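Local coordinates for protein beta-glucuronidase (uncultured Clostridium sp., PDB 6U7J) that probably hydrolyses beta-glucuronide conjugates as a family 2 glycosyl hydrolase, and is probably among the gut microbial enzymes that reactivate estrogens, at residues E398-Q401 against R402-H406; A390-K393 against Q394-E398; E525-Q528 against K529-E533; E534-K537 against A538-E541. All blocks are in the same frame, centred on the assembly; numbering follows the deposited sequence.

Overall arrangement
All four contacts are local, each closing about one helical turn within the TIM barrel domain; none closes a long loop. Going from the N terminus, interaction 2 (390-398) comes first, in helix 386-403, and interaction 1 (398-406) continues from it, sharing E398 and running past the helix into the turn before strand 409-416. Interactions 3 (525-533) and 4 (534-541) follow in series on helix 525-540, which links strands 502-506 and 545-551. None nests in or crosses another. The two helices stand apart: interactions 2 and 3 lie on opposite sides of the chain's centre, their centres about 39 Å apart. The first helix meets the amino-terminal beta domains, the second a neighbouring subunit.

Interaction 1 of 4, residues E398-Q401 against R402-H406; sequences ELYQ and RDKNH
K404 lays its CB over one face of the Y400 ring, 3.7 Å from the ring centroid and 22° off the normal, a CH-pi contact displaced toward the rim on the CE1 side. The two side chains run at about a right angle, and K404 CD touches Y400 CE2 farther along the ring. K404 takes the unusual first torsion that sets CG between backbone N and carbonyl carbon (54°); beyond it the chain is extended and lies alongside Q401. There K404 NZ donates to Q401 OE1 at 3.1 Å, coming from above the amide plane and not on a lone pair. Both ends also reach D200, by a salt bridge from K404 and a hydrogen bond from Q401 NE2, and K404 NZ meets S202 OG as well. One residue earlier on each side, L399 CD1 rests 3.4 Å from D403 OD2. R402 grips that carboxylate side-on in a salt bridge, with NE on OD1 at 2.6 Å and NH2 on OD2 at 3.0 Å, OD2 using its syn lone pair. Behind these groups D403 N bonds to L399 O at 2.9 Å, and a type I turn from D403 to H406 leads the chain off the helix. R402 and D403 face M349 of helix 346-355, L399 and Y400 lean on W412 of strand 409-416, and D200 and S202 bring in strand 198-208.

Interaction 2 of 4, residues A390-K393 against Q394-E398; sequences AYHK and QVLKE
In the middle of helix 386-403, which joins parallel strands 358-362 and 409-416 of the TIM barrel, V395 sets a methyl group on the ring of Y391 one turn earlier. V395 CG2 lies 3.8 Å from the ring centroid, 25° off the normal, and is shifted toward the hydroxyl end, with its nearest ring atom Y391 CZ at 3.4 Å. The tyrosine reaches this place because its CG is anti to the backbone N (chi1 177°), which lets the ring lie forward along the helix. Q394 comes to the same ring from another direction: its OE1 stands at the ring edge, 3.9 Å from Y391 CD1, and the amide plane is turned 81° from the ring. Farther round, L396 CD1 approaches H392 CD2 at 4.0 Å, the two side chains meeting at a slant. Regular i to i+4 bonds support the turn, V395 N giving to Y391 O at 2.9 Å and K397 N to K393 O, also at 2.9 Å.

The polar ends look outward to other elements. Y391 OH bonds to K118 O, and K118 also makes a cation-pi contact with the ring; H392 uses ND1 for Y428 OH and NE2 for I414 O; K393 NZ pairs with E431 of helix 424-439. Between the Y391 and V395 side chains the attraction is mainly dispersion; the backbone bonds hold the turn. With both ring nitrogens of H392 engaged, its rotation is probably fixed, while the tyrosine hydroxyl and the lysine charge are satisfied by groups from outside the turn.

Interaction 3 of 4, residues E525-Q528 against K529-E533; sequences EEYQ and KRCIE
Backbone hydrogen bonds bind Y527 to C531 and Q528 to I532 near the start of helix 525-540. C531 N meets Y527 O at 2.8 Å with an N-H...O angle of 169°, R530 N meets E526 O at 3.1 Å, and K529 N makes a weak bond to E525 O.

Apolar and sulfur contacts form a second group. The Y527 ring, carried forward by CG anti to the backbone N (chi1 -173°), brings CE2 to 3.8 Å from C531 CB. C531 SG sits obliquely to the same ring, 5.5 Å from its centroid, a loose sulfur-aromatic contact.

Ionic contacts belong to the later turn. R530, its chain bent at chi2 and chi3, sends NH1 to E533 OE1 at 2.6 Å, nearly along the C-O axis, and NH1 also pairs with E534. K529 joins this network, although its modelled approach to E533 is doubtful.

Outside partners take the other polar groups: Y527 OH donates to G472 O and accepts from G478 N, Q528 NE2 reaches G571 O, E526 meets H516 and K517 of the same chain, and E525 binds G514 and T581 of its own chain and, through OE2, H516 of a second subunit. The carboxylates at this helix start would probably interact favourably with its dipole, while E525, by its bond to H516, and E526, by packing on F584 of that subunit, carry the contact across the boundary.

Interaction 4 of 4, residues E534-K537 against A538-E541; sequences ENNK and AMDE
D540 N donates to N536 O at 3.0 Å, with an N-H...O angle of 152°, in the last turn of helix 525-540. The carboxylate carbon of the same residue, D540 CG, passes 3.3 Å from N536 O, a close approach without a bond, and R589 of helix 581-592 supplies the positive partner for D540 OD2 in a salt bridge. M539 touches the side chain of N536 obliquely: the thioether, turned at chi3 (-109°), brings CE to 3.3 Å from N536 OD1, an oxygen that also bonds to Y507 OH. A538 presses CB against N535 O at 3.3 Å.

The helix is the crossover of a beta-alpha-beta unit, leading from strand 502-506 into strand 545-551 of the barrel. Its inner side carries M539, which lies on V545 and E548, whereas N535 and A538 pack on L487 of helix 480-498.

At the exposed end K537 and E541 run side by side, pointing the same way. K537 NZ is 4.6 Å from E541 OE2, beyond a salt bridge, and K537 CE is the nearest atom of that side chain to the oxygen, at 4.1 Å. Both turn to Y484: K537 by a cation-pi contact, and E541 OE1 by a hydrogen bond with the tyrosine hydroxyl.

Interaction 1 of 4, residues E398-Q401 against R402-H406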
loop_
_atom_site.group_PDB
_atom_site.type_symbol
_atom_site.label_atom_id
_atom_site.label_comp_id
_atom_site.label_asym_id
_atom_site.label_seq_id
_atom_site.Cartn_x
_atom_site.Cartn_y
_atom_site.Cartn_z
ATOM N N GLU B 398 -34.437 -27.660 -5.384
ATOM C CA GLU B 398 -34.542 -26.663 -4.320
ATOM C C GLU B 398 -34.334 -25.247 -4.859
ATOM O O GLU B 398 -35.095 -24.328 -4.531
ATOM C CB GLU B 398 -33.517 -26.957 -3.227
ATOM C CG GLU B 398 -33.946 -27.902 -2.105
ATOM C CD GLU B 398 -32.822 -28.082 -1.089
ATOM O OE1 GLU B 398 -31.874 -28.844 -1.392
ATOM O OE2 GLU B 398 -32.852 -27.434 -0.011
ATOM N N LEU B 399 -33.294 -25.045 -5.678
ATOM C CA LEU B 399 -33.064 -23.712 -6.241
ATOM C C LEU B 399 -34.265 -23.246 -7.056
ATOM O O LEU B 399 -34.717 -22.104 -6.902
ATOM C CB LEU B 399 -31.801 -23.688 -7.111
ATOM C CG LEU B 399 -31.518 -22.306 -7.710
ATOM C CD1 LEU B 399 -31.411 -21.227 -6.644
ATOM C CD2 LEU B 399 -30.257 -22.343 -8.523
ATOM N N TYR B 400 -34.815 -24.127 -7.905
ATOM C CA TYR B 400 -35.996 -23.762 -8.687
ATOM C C TYR B 400 -37.160 -23.385 -7.779
ATOM O O TYR B 400 -37.819 -22.361 -7.987
ATOM C CB TYR B 400 -36.398 -24.901 -9.632
ATOM C CG TYR B 400 -37.705 -24.615 -10.349
ATOM C CD1 TYR B 400 -37.759 -23.705 -11.395
ATOM C CD2 TYR B 400 -38.902 -25.226 -9.939
ATOM C CE1 TYR B 400 -38.965 -23.418 -12.038
ATOM C CE2 TYR B 400 -40.107 -24.941 -10.562
ATOM C CZ TYR B 400 -40.136 -24.043 -11.613
ATOM O OH TYR B 400 -41.329 -23.773 -12.243
ATOM N N GLN B 401 -37.415 -24.182 -6.741
ATOM C CA GLN B 401 -38.549 -23.870 -5.876
ATOM C C GLN B 401 -38.380 -22.509 -5.218
ATOM O O GLN B 401 -39.355 -21.765 -5.050
ATOM C CB GLN B 401 -38.729 -24.959 -4.814
ATOM C CG GLN B 401 -39.517 -26.175 -5.303
ATOM C CD GLN B 401 -40.972 -25.846 -5.564
ATOM O OE1 GLN B 401 -41.451 -25.977 -6.689
ATOM N NE2 GLN B 401 -41.680 -25.395 -4.528
ATOM N N ARG B 402 -37.149 -22.161 -4.832
ATOM C CA ARG B 402 -36.937 -20.877 -4.172
ATOM C C ARG B 402 -37.051 -19.705 -5.147
ATOM O O ARG B 402 -37.651 -18.676 -4.816
ATOM C CB ARG B 402 -35.576 -20.862 -3.471
ATOM C CG ARG B 402 -35.432 -19.749 -2.426
ATOM C CD ARG B 402 -33.987 -19.551 -2.034
ATOM N NE ARG B 402 -33.229 -18.877 -3.092
ATOM C CZ ARG B 402 -32.003 -18.387 -2.945
ATOM N NH1 ARG B 402 -31.364 -18.489 -1.768
ATOM N NH2 ARG B 402 -31.407 -17.798 -3.980
ATOM N N ASP B 403 -36.481 -19.824 -6.350
ATOM C CA ASP B 403 -36.314 -18.651 -7.209
ATOM C C ASP B 403 -37.204 -18.637 -8.459
ATOM O O ASP B 403 -37.093 -17.701 -9.269
ATOM C CB ASP B 403 -34.835 -18.520 -7.614
ATOM C CG ASP B 403 -33.910 -18.187 -6.422
ATOM O OD1 ASP B 403 -34.388 -18.082 -5.261
ATOM O OD2 ASP B 403 -32.694 -18.045 -6.651
ATOM N N LYS B 404 -38.109 -19.611 -8.622
ATOM C CA LYS B 404 -38.857 -19.749 -9.877
ATOM C C LYS B 404 -39.656 -18.500 -10.212
ATOM O O LYS B 404 -39.851 -18.186 -11.391
ATOM C CB LYS B 404 -39.800 -20.953 -9.804
ATOM C CG LYS B 404 -40.732 -20.932 -8.596
ATOM C CD LYS B 404 -41.451 -22.249 -8.406
ATOM C CE LYS B 404 -42.463 -22.131 -7.275
ATOM N NZ LYS B 404 -43.161 -23.411 -6.997
ATOM N N ASN B 405 -40.130 -17.780 -9.206
ATOM C CA ASN B 405 -40.992 -16.629 -9.429
ATOM C C ASN B 405 -40.228 -15.321 -9.571
ATOM O O ASN B 405 -40.852 -14.265 -9.721
ATOM C CB ASN B 405 -42.006 -16.533 -8.293
ATOM C CG ASN B 405 -42.964 -17.711 -8.288
ATOM O OD1 ASN B 405 -43.373 -18.181 -9.352
ATOM N ND2 ASN B 405 -43.312 -18.205 -7.103
ATOM N N HIS B 406 -38.901 -15.364 -9.535
ATOM C CA HIS B 406 -38.099 -14.160 -9.708
ATOM C C HIS B 406 -37.974 -13.792 -11.192
ATOM O O HIS B 406 -37.330 -14.514 -11.962
ATOM C CB HIS B 406 -36.711 -14.356 -9.097
ATOM C CG HIS B 406 -36.681 -14.252 -7.596
ATOM N ND1 HIS B 406 -37.209 -13.177 -6.910
ATOM C CD2 HIS B 406 -36.154 -15.075 -6.655
ATOM C CE1 HIS B 406 -37.024 -13.350 -5.611
ATOM N NE2 HIS B 406 -36.383 -14.493 -5.431
#

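Interaction 2 of 4, residues A390-K393 against Q394-E398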
loop_
_atom_site.group_PDB
_atom_site.type_symbol
_atom_site.label_atom_id
_atom_site.label_comp_id
_atom_site.label_asym_id
_atom_site.label_seq_id
_atom_site.Cartn_x
_atom_site.Cartn_y
_atom_site.Cartn_z
ATOM N N ALA B 390 -27.613 -37.535 -8.128
ATOM C CA ALA B 390 -28.928 -37.418 -7.504
ATOM C C ALA B 390 -28.988 -36.194 -6.598
ATOM O O ALA B 390 -29.993 -35.472 -6.586
ATOM C CB ALA B 390 -29.269 -38.685 -6.723
ATOM N N TYR B 391 -27.896 -35.918 -5.870
ATOM C CA TYR B 391 -27.879 -34.738 -5.014
ATOM C C TYR B 391 -27.880 -33.459 -5.857
ATOM O O TYR B 391 -28.553 -32.479 -5.517
ATOM C CB TYR B 391 -26.676 -34.801 -4.066
ATOM C CG TYR B 391 -26.575 -33.573 -3.201
ATOM C CD1 TYR B 391 -27.555 -33.292 -2.261
ATOM C CD2 TYR B 391 -25.521 -32.667 -3.359
ATOM C CE1 TYR B 391 -27.490 -32.165 -1.486
ATOM C CE2 TYR B 391 -25.438 -31.535 -2.579
ATOM C CZ TYR B 391 -26.427 -31.289 -1.648
ATOM O OH TYR B 391 -26.372 -30.164 -0.876
ATOM N N HIS B 392 -27.177 -33.482 -6.989
ATOM C CA HIS B 392 -27.146 -32.345 -7.909
ATOM C C HIS B 392 -28.549 -32.013 -8.427
ATOM O O HIS B 392 -28.955 -30.843 -8.461
ATOM C CB HIS B 392 -26.186 -32.690 -9.049
ATOM C CG HIS B 392 -25.771 -31.534 -9.910
ATOM N ND1 HIS B 392 -24.703 -31.621 -10.778
ATOM C CD2 HIS B 392 -26.285 -30.294 -10.069
ATOM C CE1 HIS B 392 -24.570 -30.479 -11.427
ATOM N NE2 HIS B 392 -25.508 -29.650 -11.007
ATOM N N LYS B 393 -29.311 -33.037 -8.831
ATOM C CA LYS B 393 -30.706 -32.815 -9.216
ATOM C C LYS B 393 -31.521 -32.247 -8.057
ATOM O O LYS B 393 -32.339 -31.338 -8.244
ATOM C CB LYS B 393 -31.346 -34.120 -9.697
ATOM C CG LYS B 393 -30.716 -34.749 -10.921
ATOM C CD LYS B 393 -31.644 -35.831 -11.462
ATOM C CE LYS B 393 -30.879 -36.977 -12.078
ATOM N NZ LYS B 393 -31.802 -38.095 -12.452
ATOM N N GLN B 394 -31.317 -32.775 -6.848
ATOM C CA GLN B 394 -32.086 -32.277 -5.713
ATOM C C GLN B 394 -31.773 -30.812 -5.416
ATOM O O GLN B 394 -32.666 -30.054 -5.021
ATOM C CB GLN B 394 -31.834 -33.150 -4.486
ATOM C CG GLN B 394 -32.254 -34.596 -4.699
ATOM C CD GLN B 394 -31.871 -35.502 -3.538
ATOM O OE1 GLN B 394 -30.909 -35.228 -2.810
ATOM N NE2 GLN B 394 -32.625 -36.589 -3.355
ATOM N N VAL B 395 -30.513 -30.386 -5.584
ATOM C CA VAL B 395 -30.211 -28.979 -5.312
ATOM C C VAL B 395 -30.831 -28.090 -6.386
ATOM O O VAL B 395 -31.300 -26.981 -6.097
ATOM C CB VAL B 395 -28.691 -28.772 -5.184
ATOM C CG1 VAL B 395 -28.335 -27.289 -5.209
ATOM C CG2 VAL B 395 -28.190 -29.412 -3.892
ATOM N N LEU B 396 -30.892 -28.576 -7.626
ATOM C CA LEU B 396 -31.604 -27.852 -8.679
ATOM C C LEU B 396 -33.093 -27.736 -8.375
ATOM O O LEU B 396 -33.709 -26.686 -8.614
ATOM C CB LEU B 396 -31.399 -28.559 -10.007
ATOM C CG LEU B 396 -30.078 -28.214 -10.676
ATOM C CD1 LEU B 396 -29.805 -29.271 -11.711
ATOM C CD2 LEU B 396 -30.130 -26.799 -11.310
ATOM N N LYS B 397 -33.695 -28.821 -7.881
ATOM C CA LYS B 397 -35.089 -28.788 -7.451
ATOM C C LYS B 397 -35.310 -27.703 -6.401
ATOM O O LYS B 397 -36.254 -26.905 -6.501
ATOM C CB LYS B 397 -35.473 -30.172 -6.907
ATOM C CG LYS B 397 -36.848 -30.278 -6.256
ATOM C CD LYS B 397 -37.927 -29.852 -7.206
ATOM C CE LYS B 397 -39.292 -30.358 -6.743
ATOM N NZ LYS B 397 -40.364 -29.723 -7.570
ATOM N N GLU B 398 -34.437 -27.660 -5.384
ATOM C CA GLU B 398 -34.542 -26.663 -4.320
ATOM C C GLU B 398 -34.334 -25.247 -4.859
ATOM O O GLU B 398 -35.095 -24.328 -4.531
ATOM C CB GLU B 398 -33.517 -26.957 -3.227
ATOM C CG GLU B 398 -33.946 -27.902 -2.105
ATOM C CD GLU B 398 -32.822 -28.082 -1.089
ATOM O OE1 GLU B 398 -31.874 -28.844 -1.392
ATOM O OE2 GLU B 398 -32.852 -27.434 -0.011
#

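Interaction 3 of 4, residues E525-Q528 against K529-E533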
loop_
_atom_site.group_PDB
_atom_site.type_symbol
_atom_site.label_atom_id
_atom_site.label_comp_id
_atom_site.label_asym_id
_atom_site.label_seq_id
_atom_site.Cartn_x
_atom_site.Cartn_y
_atom_site.Cartn_z
ATOM N N GLU B 525 -2.029 -2.114 -11.846
ATOM C CA GLU B 525 -3.361 -1.648 -12.212
ATOM C C GLU B 525 -3.462 -1.355 -13.699
ATOM O O GLU B 525 -4.539 -1.501 -14.285
ATOM C CB GLU B 525 -3.733 -0.392 -11.416
ATOM C CG GLU B 525 -3.757 -0.559 -9.901
ATOM C CD GLU B 525 -4.517 0.561 -9.192
ATOM O OE1 GLU B 525 -5.348 1.210 -9.846
ATOM O OE2 GLU B 525 -4.277 0.806 -7.982
ATOM N N GLU B 526 -2.364 -0.915 -14.321
ATOM C CA GLU B 526 -2.401 -0.640 -15.753
ATOM C C GLU B 526 -2.561 -1.934 -16.546
ATOM O O GLU B 526 -3.273 -1.965 -17.554
ATOM C CB GLU B 526 -1.140 0.121 -16.168
ATOM C CG GLU B 526 -1.070 1.541 -15.592
ATOM C CD GLU B 526 -0.643 1.600 -14.103
ATOM O OE1 GLU B 526 -0.094 0.607 -13.558
ATOM O OE2 GLU B 526 -0.842 2.668 -13.480
ATOM N N TYR B 527 -1.936 -3.020 -16.085
ATOM C CA TYR B 527 -2.035 -4.280 -16.806
ATOM C C TYR B 527 -3.467 -4.808 -16.789
ATOM O O TYR B 527 -3.962 -5.314 -17.809
ATOM C CB TYR B 527 -1.074 -5.317 -16.216
ATOM C CG TYR B 527 -1.024 -6.580 -17.034
ATOM C CD1 TYR B 527 -0.067 -6.749 -18.027
ATOM C CD2 TYR B 527 -1.967 -7.590 -16.850
ATOM C CE1 TYR B 527 -0.036 -7.909 -18.799
ATOM C CE2 TYR B 527 -1.948 -8.743 -17.611
ATOM C CZ TYR B 527 -0.985 -8.899 -18.586
ATOM O OH TYR B 527 -0.968 -10.046 -19.344
ATOM N N GLN B 528 -4.149 -4.704 -15.646
ATOM C CA GLN B 528 -5.544 -5.136 -15.595
ATOM C C GLN B 528 -6.370 -4.409 -16.647
ATOM O O GLN B 528 -7.205 -5.020 -17.325
ATOM C CB GLN B 528 -6.133 -4.895 -14.208
ATOM C CG GLN B 528 -7.487 -5.544 -13.976
ATOM C CD GLN B 528 -8.072 -5.217 -12.609
ATOM O OE1 GLN B 528 -8.008 -4.079 -12.147
ATOM N NE2 GLN B 528 -8.645 -6.217 -11.959
ATOM N N LYS B 529 -6.137 -3.104 -16.809
ATOM C CA LYS B 529 -6.917 -2.352 -17.775
ATOM C C LYS B 529 -6.634 -2.821 -19.200
ATOM O O LYS B 529 -7.568 -3.011 -19.995
ATOM C CB LYS B 529 -6.647 -0.859 -17.624
ATOM C CG LYS B 529 -7.498 0.011 -18.545
ATOM C CD LYS B 529 -6.626 1.081 -19.146
ATOM C CE LYS B 529 -7.404 2.217 -19.792
ATOM N NZ LYS B 529 -7.124 2.262 -21.254
ATOM N N ARG B 530 -5.354 -3.033 -19.536
ATOM C CA ARG B 530 -4.976 -3.449 -20.890
ATOM C C ARG B 530 -5.426 -4.886 -21.174
ATOM O O ARG B 530 -5.889 -5.195 -22.279
ATOM C CB ARG B 530 -3.456 -3.324 -21.086
ATOM C CG ARG B 530 -2.863 -1.898 -20.997
ATOM C CD ARG B 530 -3.166 -1.082 -22.242
ATOM N NE ARG B 530 -2.530 -1.674 -23.421
ATOM C CZ ARG B 530 -3.196 -2.221 -24.437
ATOM N NH1 ARG B 530 -4.526 -2.239 -24.435
ATOM N NH2 ARG B 530 -2.532 -2.749 -25.452
ATOM N N CYS B 531 -5.267 -5.782 -20.198
ATOM C CA CYS B 531 -5.698 -7.159 -20.382
ATOM C C CYS B 531 -7.184 -7.223 -20.744
ATOM O O CYS B 531 -7.582 -7.956 -21.659
ATOM C CB CYS B 531 -5.402 -7.951 -19.103
ATOM S SG CYS B 531 -5.989 -9.632 -19.033
ATOM N N ILE B 532 -8.009 -6.418 -20.068
ATOM C CA ILE B 532 -9.446 -6.414 -20.324
ATOM C C ILE B 532 -9.759 -5.746 -21.667
ATOM O O ILE B 532 -10.616 -6.218 -22.421
ATOM C CB ILE B 532 -10.178 -5.740 -19.142
ATOM C CG1 ILE B 532 -10.182 -6.686 -17.938
ATOM C CG2 ILE B 532 -11.612 -5.379 -19.481
ATOM C CD1 ILE B 532 -10.895 -6.105 -16.764
ATOM N N GLU B 533 -9.081 -4.643 -21.985
ATOM C CA GLU B 533 -9.256 -4.008 -23.295
ATOM C C GLU B 533 -9.042 -4.983 -24.451
ATOM O O GLU B 533 -9.816 -5.009 -25.415
ATOM C CB GLU B 533 -8.272 -2.860 -23.452
ATOM C CG GLU B 533 -8.704 -1.567 -22.872
ATOM C CD GLU B 533 -7.549 -0.580 -22.849
ATOM O OE1 GLU B 533 -6.450 -0.897 -23.391
ATOM O OE2 GLU B 533 -7.740 0.526 -22.300
#

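Interaction 4 of 4, residues E534-K537 against A538-E541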
loop_
_atom_site.group_PDB
_atom_site.type_symbol
_atom_site.label_atom_id
_atom_site.label_comp_id
_atom_site.label_asym_id
_atom_site.label_seq_id
_atom_site.Cartn_x
_atom_site.Cartn_y
_atom_site.Cartn_z
ATOM N N GLU B 534 -7.939 -5.730 -24.405
ATOM C CA GLU B 534 -7.590 -6.609 -25.511
ATOM C C GLU B 534 -8.596 -7.743 -25.639
ATOM O O GLU B 534 -8.991 -8.105 -26.756
ATOM C CB GLU B 534 -6.178 -7.154 -25.315
ATOM C CG GLU B 534 -5.077 -6.109 -25.516
ATOM C CD GLU B 534 -5.215 -5.414 -26.849
ATOM O OE1 GLU B 534 -5.207 -6.122 -27.874
ATOM O OE2 GLU B 534 -5.356 -4.173 -26.879
ATOM N N ASN B 535 -9.029 -8.316 -24.509
ATOM C CA ASN B 535 -10.087 -9.312 -24.577
ATOM C C ASN B 535 -11.352 -8.705 -25.169
ATOM O O ASN B 535 -11.984 -9.304 -26.045
ATOM C CB ASN B 535 -10.348 -9.912 -23.192
ATOM C CG ASN B 535 -9.319 -10.967 -22.820
ATOM O OD1 ASN B 535 -9.226 -12.011 -23.467
ATOM N ND2 ASN B 535 -8.516 -10.686 -21.791
ATOM N N ASN B 536 -11.703 -7.492 -24.739
ATOM C CA ASN B 536 -12.911 -6.849 -25.240
ATOM C C ASN B 536 -12.833 -6.626 -26.745
ATOM O O ASN B 536 -13.847 -6.729 -27.451
ATOM C CB ASN B 536 -13.136 -5.527 -24.510
ATOM C CG ASN B 536 -13.721 -5.728 -23.130
ATOM O OD1 ASN B 536 -14.117 -6.835 -22.782
ATOM N ND2 ASN B 536 -13.770 -4.665 -22.335
ATOM N N LYS B 537 -11.632 -6.319 -27.249
ATOM C CA LYS B 537 -11.443 -6.153 -28.684
ATOM C C LYS B 537 -11.828 -7.420 -29.433
ATOM O O LYS B 537 -12.470 -7.356 -30.484
ATOM C CB LYS B 537 -9.990 -5.789 -28.973
ATOM C CG LYS B 537 -9.747 -5.318 -30.384
ATOM C CD LYS B 537 -8.266 -5.103 -30.632
ATOM C CE LYS B 537 -7.850 -5.729 -31.961
ATOM N NZ LYS B 537 -7.100 -4.777 -32.829
ATOM N N ALA B 538 -11.448 -8.583 -28.892
ATOM C CA ALA B 538 -11.781 -9.851 -29.530
ATOM C C ALA B 538 -13.292 -10.033 -29.634
ATOM O O ALA B 538 -13.821 -10.348 -30.704
ATOM C CB ALA B 538 -11.149 -11.004 -28.752
ATOM N N MET B 539 -14.002 -9.839 -28.525
ATOM C CA MET B 539 -15.443 -10.054 -28.522
ATOM C C MET B 539 -16.159 -9.061 -29.426
ATOM O O MET B 539 -17.188 -9.396 -30.027
ATOM C CB MET B 539 -15.983 -9.949 -27.100
ATOM C CG MET B 539 -15.367 -10.932 -26.120
ATOM S SD MET B 539 -16.083 -10.681 -24.472
ATOM C CE MET B 539 -14.678 -9.943 -23.621
ATOM N N ASP B 540 -15.639 -7.839 -29.528
ATOM C CA ASP B 540 -16.275 -6.846 -30.378
ATOM C C ASP B 540 -16.233 -7.232 -31.853
ATOM O O ASP B 540 -17.035 -6.716 -32.637
ATOM C CB ASP B 540 -15.617 -5.488 -30.159
ATOM C CG ASP B 540 -16.095 -4.822 -28.887
ATOM O OD1 ASP B 540 -17.112 -5.292 -28.318
ATOM O OD2 ASP B 540 -15.464 -3.831 -28.459
ATOM N N GLU B 541 -15.344 -8.143 -32.244
ATOM C CA GLU B 541 -15.276 -8.606 -33.627
ATOM C C GLU B 541 -16.079 -9.882 -33.880
ATOM O O GLU B 541 -16.002 -10.435 -34.979
ATOM C CB GLU B 541 -13.815 -8.818 -34.031
ATOM C CG GLU B 541 -13.057 -7.516 -34.089
ATOM C CD GLU B 541 -11.633 -7.653 -34.597
ATOM O OE1 GLU B 541 -11.233 -8.759 -35.037
ATOM O OE2 GLU B 541 -10.916 -6.629 -34.550
#